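Local coordinates for protein DyP2 (Amycolatopsis sp. ATCC 39116, PDB 4G2C) that probably oxidises dyes and lignin-related compounds as a haem-containing, multifunctional dye peroxidase that also binds a manganese ion, at residues 41-44 with 45-49; 239-243 with 244-248; 294-297 with 298-302; 314-318 with 319-323; 389-392 with 393-397. One frame throughout, in Å; residues are numbered along the deposited sequence.

Contact 1. Residues 41-44 with 45-49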
loop_
_atom_site.group_PDB
_atom_site.type_symbol
_atom_site.label_atom_id
_atom_site.label_comp_id
_atom_site.label_asym_id
_atom_site.label_seq_id
_atom_site.Cartn_x
_atom_site.Cartn_y
_atom_site.Cartn_z
ATOM N N LYS A 41 4.921 0.913 -24.299
ATOM C CA LYS A 41 4.526 0.463 -25.627
ATOM C C LYS A 41 5.599 0.697 -26.683
ATOM O O LYS A 41 5.598 0.056 -27.722
ATOM C CB LYS A 41 3.230 1.141 -26.059
ATOM C CG LYS A 41 1.995 0.658 -25.305
ATOM C CD LYS A 41 0.727 1.255 -25.895
ATOM C CE LYS A 41 -0.529 0.690 -25.231
ATOM N NZ LYS A 41 -1.784 1.216 -25.860
ATOM N N SER A 42 6.510 1.624 -26.429
ATOM C CA SER A 42 7.519 1.942 -27.431
ATOM C C SER A 42 8.918 1.780 -26.860
ATOM O O SER A 42 9.895 2.220 -27.454
ATOM C CB SER A 42 7.315 3.360 -27.991
ATOM O OG SER A 42 7.540 4.341 -26.992
ATOM N N ALA A 43 9.002 1.139 -25.700
ATOM C CA ALA A 43 10.290 0.803 -25.108
ATOM C C ALA A 43 11.090 -0.098 -26.054
ATOM O O ALA A 43 10.530 -0.991 -26.700
ATOM C CB ALA A 43 10.087 0.105 -23.757
ATOM N N THR A 44 12.396 0.143 -26.141
ATOM C CA THR A 44 13.277 -0.757 -26.887
ATOM C C THR A 44 14.532 -1.096 -26.091
ATOM O O THR A 44 14.710 -0.644 -24.953
ATOM C CB THR A 44 13.712 -0.180 -28.268
ATOM O OG1 THR A 44 14.583 0.947 -28.082
ATOM C CG2 THR A 44 12.502 0.212 -29.120
ATOM N N GLY A 45 15.391 -1.905 -26.707
ATOM C CA GLY A 45 16.649 -2.302 -26.108
ATOM C C GLY A 45 16.481 -2.756 -24.676
ATOM O O GLY A 45 15.576 -3.531 -24.348
ATOM N N GLU A 46 17.356 -2.260 -23.816
ATOM C CA GLU A 46 17.429 -2.746 -22.449
ATOM C C GLU A 46 16.108 -2.558 -21.705
ATOM O O GLU A 46 15.685 -3.439 -20.959
ATOM C CB GLU A 46 18.585 -2.065 -21.717
ATOM C CG GLU A 46 19.926 -2.361 -22.377
ATOM C CD GLU A 46 21.081 -1.592 -21.760
ATOM O OE1 GLU A 46 20.835 -0.581 -21.055
ATOM O OE2 GLU A 46 22.241 -2.007 -21.983
ATOM N N ALA A 47 15.451 -1.419 -21.924
ATOM C CA ALA A 47 14.194 -1.141 -21.254
ATOM C C ALA A 47 13.165 -2.204 -21.604
ATOM O O ALA A 47 12.395 -2.630 -20.750
ATOM C CB ALA A 47 13.673 0.260 -21.603
ATOM N N ALA A 48 13.147 -2.622 -22.863
ATOM C CA ALA A 48 12.227 -3.664 -23.310
ATOM C C ALA A 48 12.566 -5.010 -22.659
ATOM O O ALA A 48 11.685 -5.758 -22.236
ATOM C CB ALA A 48 12.262 -3.776 -24.825
ATOM N N THR A 49 13.851 -5.310 -22.579
ATOM C CA THR A 49 14.309 -6.509 -21.903
ATOM C C THR A 49 13.867 -6.482 -20.436
ATOM O O THR A 49 13.365 -7.471 -19.903
ATOM C CB THR A 49 15.850 -6.619 -21.986
ATOM O OG1 THR A 49 16.261 -6.522 -23.357
ATOM C CG2 THR A 49 16.347 -7.940 -21.404
#
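Thr44 O takes a hydrogen bond from Ala48 N, four residues on, at 3.3 Å. The bond is fairly straight, 159° at the hydrogen. The donor nevertheless stands well above the carbonyl plane of Thr44. One residue further along, Thr49 N gives the next bond to Gly45 O at 3.0 Å. The hydroxyl Thr49 OG1 reaches the same Gly45 O at 3.2 Å. It comes from above the carbonyl plane, and a chi1 of -53° turns it back along the chain to get there. Two donors of one residue therefore grip one oxygen, which probably holds the rotation of the Thr49 side chain.

This spacing of four is the alpha-helical pattern, and it carries the chain from the surface loop 41-44 into helix 45-53. Gly45 suits the entry. Its phi is positive, 47°, which favours glycine, and a CB there would sit tightly against the carbonyl carbon of Thr44.

The apolar contacts are made by small methyl groups. Ala43 CB meets Ala47 CB at 4.2 Å, and Leu38 packs against both alanines. Ala47 CB also lies 3.6 Å from Thr44 O. Ala48 CB rests on the loop backbone, 3.8 Å from Ala43 O.

Two polar contacts lead to helix 94-107: a salt bridge from Lys41 NZ to Glu102, and a hydrogen bond from Arg95 to Ala48 O.

Contact 2. Residues 239-243 with 244-248; sequences DGVND and WDPSA. With ACT (acetate ion), chain B.
Trp244 O is met by two groups. A water donates to it at 2.7 Å, and Val241 CA approaches it at 3.5 Å in a CA-H...O contact. The same water donates to Gly240 O at 2.9 Å, and so it ties the two ends of the bend together. No direct hydrogen bond between 239-243 and 244-248 does this work.

Beside the water bridge the chain closes with an apolar contact. Val241 CG1 lies 3.9 Å from Pro246 CD, and the two side chains cross at about a right angle. CG1 of Val241 is set beside its own backbone N (chi1 -59°), which turns this methyl to the proline ring.

The bend belongs to the loop that leads from helix 228-237 to strand 255-256. It runs straight into an Asx turn. Asp245 OD1 accepts from Ser247 N at 3.2 Å, and the donor stands above the carboxylate plane. Ser247 OG is 2.7 Å from Asp245 OD1 and 2.8 Å from atom O of an acetate ion, which probably came from the crystallisation liquor. The one hydroxyl proton can serve only one of them at a time.

The carboxylate of Asp333 holds the bend from outside, accepting from the backbone N atoms of Asn242, Asp243 and Trp244. The buried side chain of Trp244 comes within about 6 Å of the haem, nearest atoms, and makes cation-pi contacts with Arg357 and Arg369. Arg369 also donates to the backbone oxygens Asp245 O and Ser247 O.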
loop_
_atom_site.group_PDB
_atom_site.type_symbol
_atom_site.label_atom_id
_atom_site.label_comp_id
_atom_site.label_asym_id
_atom_site.label_seq_id
_atom_site.Cartn_x
_atom_site.Cartn_y
_atom_site.Cartn_z
ATOM N N ASP A 239 -10.218 13.495 -13.216
ATOM C CA ASP A 239 -10.319 14.944 -13.097
ATOM C C ASP A 239 -9.114 15.622 -13.768
ATOM O O ASP A 239 -9.229 16.722 -14.290
ATOM C CB ASP A 239 -10.564 15.415 -11.647
ATOM C CG ASP A 239 -9.559 14.846 -10.640
ATOM O OD1 ASP A 239 -9.083 13.704 -10.839
ATOM O OD2 ASP A 239 -9.263 15.538 -9.630
ATOM N N GLY A 240 -7.978 14.929 -13.797
ATOM C CA GLY A 240 -6.817 15.383 -14.546
ATOM C C GLY A 240 -5.516 15.290 -13.771
ATOM O O GLY A 240 -5.449 14.659 -12.708
ATOM N N VAL A 241 -4.479 15.920 -14.312
ATOM C CA VAL A 241 -3.167 15.961 -13.680
ATOM C C VAL A 241 -2.597 17.384 -13.687
ATOM O O VAL A 241 -1.393 17.569 -13.799
ATOM C CB VAL A 241 -2.187 15.047 -14.425
ATOM C CG1 VAL A 241 -2.697 13.591 -14.431
ATOM C CG2 VAL A 241 -1.980 15.547 -15.851
ATOM N N ASN A 242 -3.462 18.390 -13.578
ATOM C CA ASN A 242 -3.028 19.789 -13.673
ATOM C C ASN A 242 -2.418 20.289 -12.383
ATOM O O ASN A 242 -1.527 21.125 -12.375
ATOM C CB ASN A 242 -4.205 20.711 -14.006
ATOM C CG ASN A 242 -4.896 20.347 -15.303
ATOM O OD1 ASN A 242 -4.273 19.883 -16.267
ATOM N ND2 ASN A 242 -6.197 20.566 -15.336
ATOM N N ASP A 243 -2.937 19.789 -11.282
ATOM C CA ASP A 243 -2.559 20.289 -9.981
ATOM C C ASP A 243 -1.596 19.295 -9.327
ATOM O O ASP A 243 -0.623 19.688 -8.685
ATOM C CB ASP A 243 -3.823 20.459 -9.153
ATOM C CG ASP A 243 -3.650 21.419 -8.020
ATOM O OD1 ASP A 243 -2.482 21.740 -7.695
ATOM O OD2 ASP A 243 -4.691 21.834 -7.442
ATOM N N TRP A 244 -1.868 18.004 -9.504
ATOM C CA TRP A 244 -0.997 16.966 -8.967
ATOM C C TRP A 244 -0.436 16.093 -10.088
ATOM O O TRP A 244 -1.187 15.486 -10.844
ATOM C CB TRP A 244 -1.744 16.106 -7.936
ATOM C CG TRP A 244 -0.927 14.943 -7.447
ATOM C CD1 TRP A 244 -1.128 13.625 -7.727
ATOM C CD2 TRP A 244 0.247 15.004 -6.622
ATOM N NE1 TRP A 244 -0.162 12.860 -7.123
ATOM C CE2 TRP A 244 0.691 13.683 -6.435
ATOM C CE3 TRP A 244 0.959 16.049 -6.024
ATOM C CZ2 TRP A 244 1.813 13.376 -5.671
ATOM C CZ3 TRP A 244 2.051 15.755 -5.273
ATOM C CH2 TRP A 244 2.482 14.428 -5.099
ATOM N N ASP A 245 0.887 16.054 -10.204
ATOM C CA ASP A 245 1.556 15.177 -11.164
ATOM C C ASP A 245 1.845 13.838 -10.459
ATOM O O ASP A 245 2.608 13.792 -9.496
ATOM C CB ASP A 245 2.838 15.855 -11.668
ATOM C CG ASP A 245 3.703 14.940 -12.553
ATOM O OD1 ASP A 245 3.152 14.048 -13.246
ATOM O OD2 ASP A 245 4.944 15.133 -12.564
ATOM N N PRO A 246 1.189 12.750 -10.899
ATOM C CA PRO A 246 1.375 11.451 -10.230
ATOM C C PRO A 246 2.569 10.646 -10.774
ATOM O O PRO A 246 2.858 9.559 -10.255
ATOM C CB PRO A 246 0.059 10.727 -10.531
ATOM C CG PRO A 246 -0.349 11.273 -11.883
ATOM C CD PRO A 246 0.155 12.695 -11.949
ATOM N N SER A 247 3.234 11.171 -11.805
ATOM C CA SER A 247 4.437 10.553 -12.374
ATOM C C SER A 247 5.430 10.164 -11.297
ATOM O O SER A 247 5.602 10.869 -10.306
ATOM C CB SER A 247 5.163 11.525 -13.319
ATOM O OG SER A 247 4.332 11.934 -14.387
ATOM N N ALA A 248 6.105 9.046 -11.510
ATOM C CA ALA A 248 7.205 8.663 -10.644
ATOM C C ALA A 248 8.249 8.007 -11.527
ATOM O O ALA A 248 7.913 7.194 -12.379
ATOM C CB ALA A 248 6.736 7.712 -9.556
HETATM C C ACT B . 5.675 11.813 -17.476
HETATM O O ACT B . 4.546 11.391 -17.132
HETATM O OXT ACT B . 6.222 12.710 -16.782
HETATM C CH3 ACT B . 6.343 11.255 -18.687
HETATM O O HOH W 1 -3.432 13.974 -10.724
#

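Contact 3. Residues 294-297 with 298-302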
loop_
_atom_site.group_PDB
_atom_site.type_symbol
_atom_site.label_atom_id
_atom_site.label_comp_id
_atom_site.label_asym_id
_atom_site.label_seq_id
_atom_site.Cartn_x
_atom_site.Cartn_y
_atom_site.Cartn_z
ATOM N N LEU A 294 -16.989 18.440 18.225
ATOM C CA LEU A 294 -16.798 19.621 17.393
ATOM C C LEU A 294 -18.111 20.355 17.145
ATOM O O LEU A 294 -18.162 21.301 16.356
ATOM C CB LEU A 294 -16.168 19.219 16.061
ATOM C CG LEU A 294 -14.746 18.658 16.149
ATOM C CD1 LEU A 294 -14.274 18.275 14.771
ATOM C CD2 LEU A 294 -13.782 19.664 16.779
ATOM N N GLY A 295 -19.169 19.907 17.816
ATOM C CA GLY A 295 -20.496 20.451 17.595
ATOM C C GLY A 295 -21.101 20.173 16.223
ATOM O O GLY A 295 -22.060 20.826 15.842
ATOM N N LEU A 296 -20.570 19.202 15.481
ATOM C CA LEU A 296 -21.102 18.897 14.146
ATOM C C LEU A 296 -22.531 18.339 14.167
ATOM O O LEU A 296 -22.911 17.595 15.069
ATOM C CB LEU A 296 -20.185 17.932 13.385
ATOM C CG LEU A 296 -18.708 18.317 13.250
ATOM C CD1 LEU A 296 -18.035 17.425 12.231
ATOM C CD2 LEU A 296 -18.530 19.797 12.891
ATOM N N ARG A 297 -23.305 18.670 13.139
ATOM C CA ARG A 297 -24.726 18.347 13.127
ATOM C C ARG A 297 -25.208 17.758 11.800
ATOM O O ARG A 297 -24.665 18.062 10.738
ATOM C CB ARG A 297 -25.519 19.614 13.462
ATOM C CG ARG A 297 -24.751 20.542 14.403
ATOM C CD ARG A 297 -25.660 21.400 15.250
ATOM N NE ARG A 297 -26.655 20.617 15.984
ATOM C CZ ARG A 297 -27.620 21.153 16.731
ATOM N NH1 ARG A 297 -27.715 22.474 16.851
ATOM N NH2 ARG A 297 -28.491 20.373 17.358
ATOM N N GLY A 298 -26.239 16.923 11.866
ATOM C CA GLY A 298 -26.853 16.384 10.667
ATOM C C GLY A 298 -25.919 15.480 9.882
ATOM O O GLY A 298 -25.052 14.814 10.456
ATOM N N GLU A 299 -26.096 15.450 8.564
ATOM C CA GLU A 299 -25.213 14.663 7.710
ATOM C C GLU A 299 -23.771 15.175 7.828
ATOM O O GLU A 299 -22.831 14.388 7.789
ATOM C CB GLU A 299 -25.696 14.659 6.250
ATOM C CG GLU A 299 -26.691 13.530 5.888
ATOM C CD GLU A 299 -26.033 12.139 5.725
ATOM O OE1 GLU A 299 -25.447 11.864 4.648
ATOM O OE2 GLU A 299 -26.118 11.308 6.664
ATOM N N ASP A 300 -23.609 16.486 8.008
ATOM C CA ASP A 300 -22.293 17.092 8.196
ATOM C C ASP A 300 -21.454 16.391 9.269
ATOM O O ASP A 300 -20.253 16.620 9.359
ATOM C CB ASP A 300 -22.418 18.587 8.524
ATOM C CG ASP A 300 -21.061 19.298 8.571
ATOM O OD1 ASP A 300 -20.234 19.116 7.648
ATOM O OD2 ASP A 300 -20.815 20.054 9.534
ATOM N N ARG A 301 -22.074 15.542 10.084
ATOM C CA ARG A 301 -21.317 14.781 11.081
ATOM C C ARG A 301 -20.314 13.819 10.433
ATOM O O ARG A 301 -19.312 13.436 11.046
ATOM C CB ARG A 301 -22.254 14.026 12.023
ATOM C CG ARG A 301 -22.748 14.873 13.192
ATOM C CD ARG A 301 -23.855 14.167 13.948
ATOM N NE ARG A 301 -25.048 13.980 13.115
ATOM C CZ ARG A 301 -25.815 12.889 13.124
ATOM N NH1 ARG A 301 -26.879 12.814 12.334
ATOM N NH2 ARG A 301 -25.518 11.867 13.918
ATOM N N GLU A 302 -20.604 13.437 9.194
ATOM C CA GLU A 302 -19.710 12.612 8.379
ATOM C C GLU A 302 -18.339 13.265 8.171
ATOM O O GLU A 302 -17.355 12.569 7.911
ATOM C CB GLU A 302 -20.332 12.349 7.002
ATOM C CG GLU A 302 -21.544 11.435 6.994
ATOM C CD GLU A 302 -22.255 11.440 5.646
ATOM O OE1 GLU A 302 -21.879 12.267 4.786
ATOM O OE2 GLU A 302 -23.192 10.626 5.452
HETATM O O HOH W 2 -22.557 20.744 11.793
#
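Leu296 and Asp300 are brought together by their first torsions. Leu296 carries CG beside its backbone N (chi1 -54°). Asp300 carries its carboxylate opposite its own N (chi1 -173°). The two side chains cross at about a right angle. Leu296 CD1 touches Asp300 O at 3.7 Å, and CD2 comes to 4.1 Å from Asp300 OD2.

Arg301 packs on the same leucine with its aliphatic part. Its CG lies 3.3 Å from Leu296 O and 4.0 Å from Leu296 CB. The Arg301 chain then turns NE back to Gly298 O, where it makes a weak hydrogen bond of 2.8 Å.

Asp300 is held by water and by charge. One water accepts from Arg297 N at 2.6 Å and donates to Asp300 OD2 at 2.9 Å. Asp300 OD1 forms a salt bridge with Arg303 at the start of helix 303-309. The carboxylate thus links Arg297 N, through the water, to the next helix.

Gly298 has a positive phi, and a CB there would clash with Arg297 O. Gly295, also at positive phi, is the C-prime residue of a Schellman motif, in which Leu296 N bonds to Ala291 O. The Schellman motif ends helix 280-293, and the short 3-10 segment 299-301 leads on to helix 303-309.

Contact 4. Residues 314-318 with 319-323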
loop_
_atom_site.group_PDB
_atom_site.type_symbol
_atom_site.label_atom_id
_atom_site.label_comp_id
_atom_site.label_asym_id
_atom_site.label_seq_id
_atom_site.Cartn_x
_atom_site.Cartn_y
_atom_site.Cartn_z
ATOM N N ASP A 314 -16.431 8.470 0.109
ATOM C CA ASP A 314 -16.719 8.266 -1.316
ATOM C C ASP A 314 -15.660 8.477 -2.429
ATOM O O ASP A 314 -16.039 8.411 -3.582
ATOM C CB ASP A 314 -18.034 8.957 -1.736
ATOM C CG ASP A 314 -17.882 10.446 -1.894
ATOM O OD1 ASP A 314 -16.928 10.987 -1.307
ATOM O OD2 ASP A 314 -18.712 11.075 -2.596
ATOM N N GLY A 315 -14.393 8.801 -2.185
ATOM C CA GLY A 315 -13.892 9.655 -1.162
ATOM C C GLY A 315 -13.536 10.990 -1.859
ATOM O O GLY A 315 -12.505 11.159 -2.535
ATOM N N THR A 316 -14.450 11.935 -1.703
ATOM C CA THR A 316 -14.227 13.339 -1.984
ATOM C C THR A 316 -13.104 13.891 -1.090
ATOM O O THR A 316 -13.131 13.716 0.139
ATOM C CB THR A 316 -15.537 14.090 -1.719
ATOM O OG1 THR A 316 -16.585 13.441 -2.452
ATOM C CG2 THR A 316 -15.440 15.546 -2.145
ATOM N N PRO A 317 -12.092 14.535 -1.706
ATOM C CA PRO A 317 -11.007 15.134 -0.920
ATOM C C PRO A 317 -11.553 16.252 -0.049
ATOM O O PRO A 317 -12.225 17.156 -0.541
ATOM C CB PRO A 317 -10.066 15.716 -1.984
ATOM C CG PRO A 317 -10.451 15.040 -3.269
ATOM C CD PRO A 317 -11.915 14.756 -3.153
ATOM N N LEU A 318 -11.281 16.158 1.243
ATOM C CA LEU A 318 -11.714 17.134 2.209
ATOM C C LEU A 318 -11.107 18.504 1.921
ATOM O O LEU A 318 -11.665 19.522 2.320
ATOM C CB LEU A 318 -11.303 16.680 3.615
ATOM C CG LEU A 318 -11.814 17.560 4.751
ATOM C CD1 LEU A 318 -13.323 17.703 4.611
ATOM C CD2 LEU A 318 -11.426 16.990 6.110
ATOM N N THR A 319 -9.956 18.534 1.249
ATOM C CA THR A 319 -9.346 19.812 0.924
ATOM C C THR A 319 -10.118 20.511 -0.191
ATOM O O THR A 319 -9.980 21.719 -0.375
ATOM C CB THR A 319 -7.864 19.698 0.514
ATOM O OG1 THR A 319 -7.259 20.999 0.577
ATOM C CG2 THR A 319 -7.745 19.168 -0.905
ATOM N N ALA A 320 -10.937 19.770 -0.932
ATOM C CA ALA A 320 -11.676 20.384 -2.039
ATOM C C ALA A 320 -13.175 20.614 -1.775
ATOM O O ALA A 320 -13.797 21.458 -2.411
ATOM C CB ALA A 320 -11.487 19.583 -3.315
ATOM N N GLN A 321 -13.758 19.851 -0.860
ATOM C CA GLN A 321 -15.190 19.927 -0.610
ATOM C C GLN A 321 -15.460 19.749 0.875
ATOM O O GLN A 321 -14.674 19.098 1.586
ATOM C CB GLN A 321 -15.916 18.842 -1.409
ATOM C CG GLN A 321 -15.816 18.986 -2.945
ATOM C CD GLN A 321 -16.780 20.051 -3.476
ATOM O OE1 GLN A 321 -17.936 19.761 -3.797
ATOM N NE2 GLN A 321 -16.309 21.294 -3.547
ATOM N N SER A 322 -16.561 20.319 1.353
ATOM C CA SER A 322 -16.929 20.164 2.761
ATOM C C SER A 322 -17.862 18.973 2.975
ATOM O O SER A 322 -18.321 18.738 4.090
ATOM C CB SER A 322 -17.578 21.453 3.300
ATOM O OG SER A 322 -18.787 21.770 2.618
ATOM N N ALA A 323 -18.137 18.228 1.905
ATOM C CA ALA A 323 -19.134 17.172 1.944
ATOM C C ALA A 323 -18.969 16.256 0.734
ATOM O O ALA A 323 -18.350 16.645 -0.252
ATOM C CB ALA A 323 -20.540 17.782 1.969
#
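A type I beta turn runs from Pro317 to Ala320, in the long loop between helix 303-309 and helix 350-354. Pro317 O is the oxygen that closes it. Ala320 N donates to Pro317 O at 2.9 Å from above the carbonyl plane. Gln321 N donates to Pro317 O at 3.1 Å, nearly along the C=O axis, so two successive N-H groups grip one acceptor. Pro317 CB comes within 4.3 Å of Ala320 CB.

Gln321 folds on itself at chi2 (-78°). This lets NE2 reach Ala320 O at 2.8 Å, with the oxygen close to the amide plane. The aliphatic part of Gln321 then meets Thr316, whose CG2 lies 3.4 Å from Gln321 CB.

On its other branch Thr316 is polar. OG1 donates to Asp314 OD1 at 2.7 Å on the syn side of the carboxylate. Thr316 N reaches Asp314 OD1 at 2.7 Å from above the carboxylate plane. Thr316 OG1 also accepts from Ser326 N. An alanine here lacks both OG1 and CG2, which would probably leave Ser326 N without this acceptor, Asp314 OD1 with one donor fewer and a gap beside Gln321.

Leu318 packs against Ala306 and Met307 of helix 303-309, while its CD1 touches Gln321 O. Thr319 OG1 bonds to Asp339. Asp314 OD2 accepts from His327 ND1. With Thr316 N bonded to Asp314 OD1, an Asx turn comes just before the beta turn.

Contact 5. Residues 389-392 with 393-397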
loop_
_atom_site.group_PDB
_atom_site.type_symbol
_atom_site.label_atom_id
_atom_site.label_comp_id
_atom_site.label_asym_id
_atom_site.label_seq_id
_atom_site.Cartn_x
_atom_site.Cartn_y
_atom_site.Cartn_z
ATOM N N ALA A 389 -23.183 1.177 4.782
ATOM C CA ALA A 389 -24.555 1.290 5.267
ATOM C C ALA A 389 -24.613 2.237 6.461
ATOM O O ALA A 389 -23.622 2.396 7.189
ATOM C CB ALA A 389 -25.113 -0.086 5.640
ATOM N N ASP A 390 -25.764 2.876 6.660
ATOM C CA ASP A 390 -25.956 3.740 7.828
ATOM C C ASP A 390 -26.308 2.900 9.057
ATOM O O ASP A 390 -27.491 2.682 9.352
ATOM C CB ASP A 390 -27.051 4.780 7.567
ATOM C CG ASP A 390 -27.262 5.727 8.743
ATOM O OD1 ASP A 390 -26.266 6.189 9.346
ATOM O OD2 ASP A 390 -28.438 6.015 9.059
ATOM N N LEU A 391 -25.274 2.423 9.753
ATOM C CA LEU A 391 -25.432 1.590 10.943
ATOM C C LEU A 391 -24.668 2.177 12.123
ATOM O O LEU A 391 -23.645 2.828 11.944
ATOM C CB LEU A 391 -24.913 0.168 10.683
ATOM C CG LEU A 391 -25.485 -0.625 9.501
ATOM C CD1 LEU A 391 -24.707 -1.915 9.289
ATOM C CD2 LEU A 391 -26.965 -0.918 9.706
ATOM N N PRO A 392 -25.152 1.926 13.342
ATOM C CA PRO A 392 -24.404 2.381 14.509
ATOM C C PRO A 392 -23.129 1.561 14.685
ATOM O O PRO A 392 -23.042 0.426 14.207
ATOM C CB PRO A 392 -25.374 2.128 15.658
ATOM C CG PRO A 392 -26.188 0.957 15.188
ATOM C CD PRO A 392 -26.343 1.139 13.708
ATOM N N PRO A 393 -22.135 2.148 15.358
ATOM C CA PRO A 393 -20.818 1.550 15.583
ATOM C C PRO A 393 -20.880 0.128 16.127
ATOM O O PRO A 393 -20.035 -0.682 15.762
ATOM C CB PRO A 393 -20.192 2.495 16.611
ATOM C CG PRO A 393 -20.765 3.815 16.258
ATOM C CD PRO A 393 -22.180 3.554 15.799
ATOM N N ARG A 394 -21.857 -0.170 16.983
ATOM C CA ARG A 394 -21.923 -1.476 17.633
ATOM C C ARG A 394 -22.138 -2.618 16.638
ATOM O O ARG A 394 -21.818 -3.771 16.931
ATOM C CB ARG A 394 -23.012 -1.498 18.726
ATOM C CG ARG A 394 -24.428 -1.141 18.228
ATOM C CD ARG A 394 -25.483 -1.172 19.359
ATOM N NE ARG A 394 -26.829 -0.849 18.877
ATOM C CZ ARG A 394 -27.654 -1.713 18.277
ATOM N NH1 ARG A 394 -27.282 -2.973 18.068
ATOM N NH2 ARG A 394 -28.855 -1.315 17.870
ATOM N N LEU A 395 -22.674 -2.311 15.465
ATOM C CA LEU A 395 -22.873 -3.345 14.461
ATOM C C LEU A 395 -21.651 -3.560 13.546
ATOM O O LEU A 395 -21.683 -4.393 12.647
ATOM C CB LEU A 395 -24.152 -3.085 13.650
ATOM C CG LEU A 395 -25.455 -3.212 14.464
ATOM C CD1 LEU A 395 -26.668 -3.193 13.562
ATOM C CD2 LEU A 395 -25.477 -4.461 15.344
ATOM N N ARG A 396 -20.575 -2.818 13.776
ATOM C CA ARG A 396 -19.348 -3.021 13.007
ATOM C C ARG A 396 -18.407 -4.026 13.678
ATOM O O ARG A 396 -18.331 -4.100 14.897
ATOM C CB ARG A 396 -18.606 -1.695 12.799
ATOM C CG ARG A 396 -19.469 -0.548 12.290
ATOM C CD ARG A 396 -19.994 -0.814 10.902
ATOM N NE ARG A 396 -20.666 0.369 10.375
ATOM C CZ ARG A 396 -21.273 0.430 9.194
ATOM N NH1 ARG A 396 -21.304 -0.636 8.401
ATOM N NH2 ARG A 396 -21.849 1.559 8.808
ATOM N N PRO A 397 -17.661 -4.794 12.877
ATOM C CA PRO A 397 -16.674 -5.697 13.478
ATOM C C PRO A 397 -15.632 -4.921 14.282
ATOM O O PRO A 397 -15.421 -3.732 14.051
ATOM C CB PRO A 397 -16.023 -6.357 12.266
ATOM C CG PRO A 397 -16.327 -5.440 11.121
ATOM C CD PRO A 397 -17.650 -4.850 11.409
HETATM O O HOH W 3 -21.204 2.590 12.213
#
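Pro392 O accepts from Leu395 N at 3.0 Å and closes the short 3-10 segment 393-395. This segment lies in the loop between strands 374-380 and 402-409.

The Pro392 ring is the bump of the contact. Its CG sits over one face of the Arg394 guanidinium, offset toward the rim. It also meets Leu395 CG at 4.3 Å, so the ring touches both side chains of the turn. Pro393 turns from this pair and packs on Lys284, Glu285 and Arg288 of helix 280-293.

Arg396 fits against Leu391. A bend at chi2 (-65°) folds the Arg396 chain back along the loop. Leu391 CB then lies over one guanidinium face, offset toward the rim, and Leu391 CD1 lies 3.7 Å from Arg396 NH1. The two side chains cross at about a right angle. NH1 forms a salt bridge with Asp385. A leucine in place of Arg396 would probably leave Asp385 without its mate and Ala389 O without this side-chain donor.

The edge of the guanidinium is also used. NE donates to a water at 2.9 Å, and this water donates to Leu391 O. Arg396 NH2 donates to Ala389 O at 2.5 Å, with the oxygen near the guanidinium plane.

The five contacts follow one another along the chain without overlap. Contact 1 lies at the entry to helix 45-53, its centre about 53 Å from that of contact 3 and on the opposite side of the chain's centre. Contacts 2 and 4 have centres about 17 Å apart, and each has a side chain within 10 Å of the haem. Contacts 3 and 4 touch, Asp300 OD1 lying 4.1 Å from Ser322 O, and helix 303-309 links them. Contact 5 is about 17 Å from contact 3, centre to centre; it packs on helix 280-293, which contact 3 ends. That helix carries Glu287, which binds manganese with Glu313. Side chains of contacts 3 and 5 come within about 8 Å of the manganese.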